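Local atomic coordinates of Trypsin/chymotrypsin inhibitor (Alocasia macrorrhizos, PDB entry 5YCZ), a protein that inhibits the serine proteases trypsin and alpha-chymotrypsin as a homodimeric Kunitz-type inhibitor from giant taro. Residues A[18-23]-A[174-179]. Sequence-based numbering, arbitrary orientation.
Sequences YYATSV and HTIRFV
His174 meets Ser22 where the first and last strands of this Kunitz-type beta-trefoil pair antiparallel. Ser22 CB lies at the edge of the imidazole, near its plane, 3.5 Å from His174 CE1. A water lying in the ring plane joins His174 NE2 to the carbonyl oxygen of Ala20. Thr175 O accepts a hydrogen bond from Val23 N (3.1 Å), and the Val23 side chain crosses that of Thr175 obliquely. Ile176 reaches Ala20 with its far end, CD1 to CB 4.2 Å. The Ala20 side chain also touches Leu56, part of the predicted reactive bond. Arg177 N bonds to Thr21 O in the carbonyl plane. Arg177 O receives a weak bond from Thr21 N and a second from Thr21 OG1 (3.3 Å), which sits above the carbonyl plane. The extended arginine chain passes Val23 CG2, which lies over one guanidinium face, offset toward its rim, and ends in a salt bridge with Asp130. Phe178 lies on the same sheet face as Ala20, and its ring meets Phe58 nearly perpendicularly. Val179 exchanges two nearly straight backbone bonds with Tyr19. Its CG2, anti to the carbonyl carbon, packs 3.5 Å from Thr21 CG2, the two side chains crossing at about a right angle.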
loop_
_atom_site.group_PDB
_atom_site.type_symbol
_atom_site.label_atom_id
_atom_site.label_comp_id
_atom_site.label_asym_id
_atom_site.label_seq_id
_atom_site.Cartn_x
_atom_site.Cartn_y
_atom_site.Cartn_z
ATOM N N TYR A 18 2.100 0.975 -11.434
ATOM C CA TYR A 18 2.372 1.856 -12.562
ATOM C C TYR A 18 3.028 3.143 -12.074
ATOM O O TYR A 18 2.624 3.709 -11.060
ATOM C CB TYR A 18 1.088 2.216 -13.325
ATOM C CG TYR A 18 0.284 1.044 -13.861
ATOM C CD1 TYR A 18 -0.503 0.264 -13.016
ATOM C CD2 TYR A 18 0.295 0.731 -15.218
ATOM C CE1 TYR A 18 -1.233 -0.816 -13.506
ATOM C CE2 TYR A 18 -0.436 -0.327 -15.708
ATOM C CZ TYR A 18 -1.189 -1.097 -14.850
ATOM O OH TYR A 18 -1.907 -2.152 -15.338
ATOM N N TYR A 19 4.027 3.608 -12.801
ATOM C CA TYR A 19 4.640 4.895 -12.539
ATOM C C TYR A 19 3.863 5.995 -13.257
ATOM O O TYR A 19 3.469 5.828 -14.416
ATOM C CB TYR A 19 6.086 4.925 -13.032
ATOM C CG TYR A 19 7.061 3.972 -12.371
ATOM C CD1 TYR A 19 7.216 3.931 -10.991
ATOM C CD2 TYR A 19 7.873 3.145 -13.146
ATOM C CE1 TYR A 19 8.133 3.064 -10.405
ATOM C CE2 TYR A 19 8.795 2.288 -12.572
ATOM C CZ TYR A 19 8.919 2.246 -11.205
ATOM O OH TYR A 19 9.834 1.381 -10.650
ATOM N N ALA A 20 3.686 7.140 -12.583
ATOM C CA ALA A 20 3.002 8.293 -13.175
ATOM C C ALA A 20 4.038 9.255 -13.740
ATOM O O ALA A 20 4.392 10.258 -13.128
ATOM C CB ALA A 20 2.102 8.982 -12.157
ATOM N N THR A 21 4.501 8.950 -14.954
ATOM C CA THR A 21 5.505 9.777 -15.616
ATOM C C THR A 21 4.902 11.089 -16.087
ATOM O O THR A 21 3.776 11.142 -16.590
ATOM C CB THR A 21 6.100 9.048 -16.816
ATOM O OG1 THR A 21 5.167 9.056 -17.919
ATOM C CG2 THR A 21 6.419 7.626 -16.432
ATOM N N SER A 22 5.672 12.146 -15.963
ATOM C CA SER A 22 5.180 13.456 -16.346
ATOM C C SER A 22 5.217 13.602 -17.870
ATOM O O SER A 22 6.257 13.392 -18.499
ATOM C CB SER A 22 6.008 14.524 -15.643
ATOM O OG SER A 22 6.114 15.671 -16.453
ATOM N N VAL A 23 4.071 13.932 -18.466
ATOM C CA VAL A 23 4.033 14.258 -19.893
ATOM C C VAL A 23 4.986 15.411 -20.204
ATOM O O VAL A 23 5.936 15.257 -20.977
ATOM C CB VAL A 23 2.599 14.584 -20.334
ATOM C CG1 VAL A 23 2.613 15.179 -21.710
ATOM C CG2 VAL A 23 1.764 13.327 -20.307
ATOM N N HIS A 174 -1.679 18.830 -14.428
ATOM C CA HIS A 174 -0.514 17.976 -14.612
ATOM C C HIS A 174 -0.934 16.785 -15.461
ATOM O O HIS A 174 -1.654 15.899 -14.988
ATOM C CB HIS A 174 0.052 17.527 -13.268
ATOM C CG HIS A 174 1.279 16.678 -13.387
ATOM N ND1 HIS A 174 2.335 17.007 -14.213
ATOM C CD2 HIS A 174 1.627 15.519 -12.772
ATOM C CE1 HIS A 174 3.274 16.081 -14.109
ATOM N NE2 HIS A 174 2.870 15.172 -13.240
ATOM N N THR A 175 -0.511 16.760 -16.715
ATOM C CA THR A 175 -0.829 15.616 -17.552
ATOM C C THR A 175 0.248 14.557 -17.406
ATOM O O THR A 175 1.430 14.871 -17.226
ATOM C CB THR A 175 -0.963 16.043 -19.008
ATOM O OG1 THR A 175 0.110 16.940 -19.333
ATOM C CG2 THR A 175 -2.274 16.770 -19.198
ATOM N N ILE A 176 -0.167 13.291 -17.479
ATOM C CA ILE A 176 0.712 12.177 -17.154
ATOM C C ILE A 176 0.419 10.982 -18.051
ATOM O O ILE A 176 -0.668 10.848 -18.613
ATOM C CB ILE A 176 0.576 11.759 -15.673
ATOM C CG1 ILE A 176 -0.885 11.542 -15.324
ATOM C CG2 ILE A 176 1.165 12.810 -14.756
ATOM C CD1 ILE A 176 -1.115 10.301 -14.555
ATOM N N ARG A 177 1.417 10.107 -18.180
ATOM C CA ARG A 177 1.267 8.778 -18.747
ATOM C C ARG A 177 1.582 7.748 -17.672
ATOM O O ARG A 177 2.289 8.038 -16.706
ATOM C CB ARG A 177 2.206 8.552 -19.932
ATOM C CG ARG A 177 2.311 9.708 -20.898
ATOM C CD ARG A 177 3.237 9.330 -22.058
ATOM N NE ARG A 177 3.798 10.494 -22.737
ATOM C CZ ARG A 177 3.285 11.037 -23.840
ATOM N NH1 ARG A 177 2.188 10.524 -24.390
ATOM N NH2 ARG A 177 3.863 12.100 -24.390
ATOM N N PHE A 178 1.083 6.531 -17.858
ATOM C CA PHE A 178 1.338 5.418 -16.953
ATOM C C PHE A 178 2.309 4.422 -17.575
ATOM O O PHE A 178 2.075 3.927 -18.680
ATOM C CB PHE A 178 0.029 4.720 -16.605
ATOM C CG PHE A 178 -0.997 5.648 -16.090
ATOM C CD1 PHE A 178 -0.970 6.061 -14.772
ATOM C CD2 PHE A 178 -1.966 6.153 -16.935
ATOM C CE1 PHE A 178 -1.920 6.941 -14.294
ATOM C CE2 PHE A 178 -2.914 7.041 -16.476
ATOM C CZ PHE A 178 -2.896 7.436 -15.153
ATOM N N VAL A 179 3.383 4.112 -16.857
ATOM C CA VAL A 179 4.385 3.150 -17.294
ATOM C C VAL A 179 4.324 1.972 -16.345
ATOM O O VAL A 179 4.558 2.125 -15.139
ATOM C CB VAL A 179 5.788 3.768 -17.315
ATOM C CG1 VAL A 179 6.825 2.696 -17.528
ATOM C CG2 VAL A 179 5.875 4.797 -18.411
HETATM O O HOH W 1 4.571 13.240 -12.563
#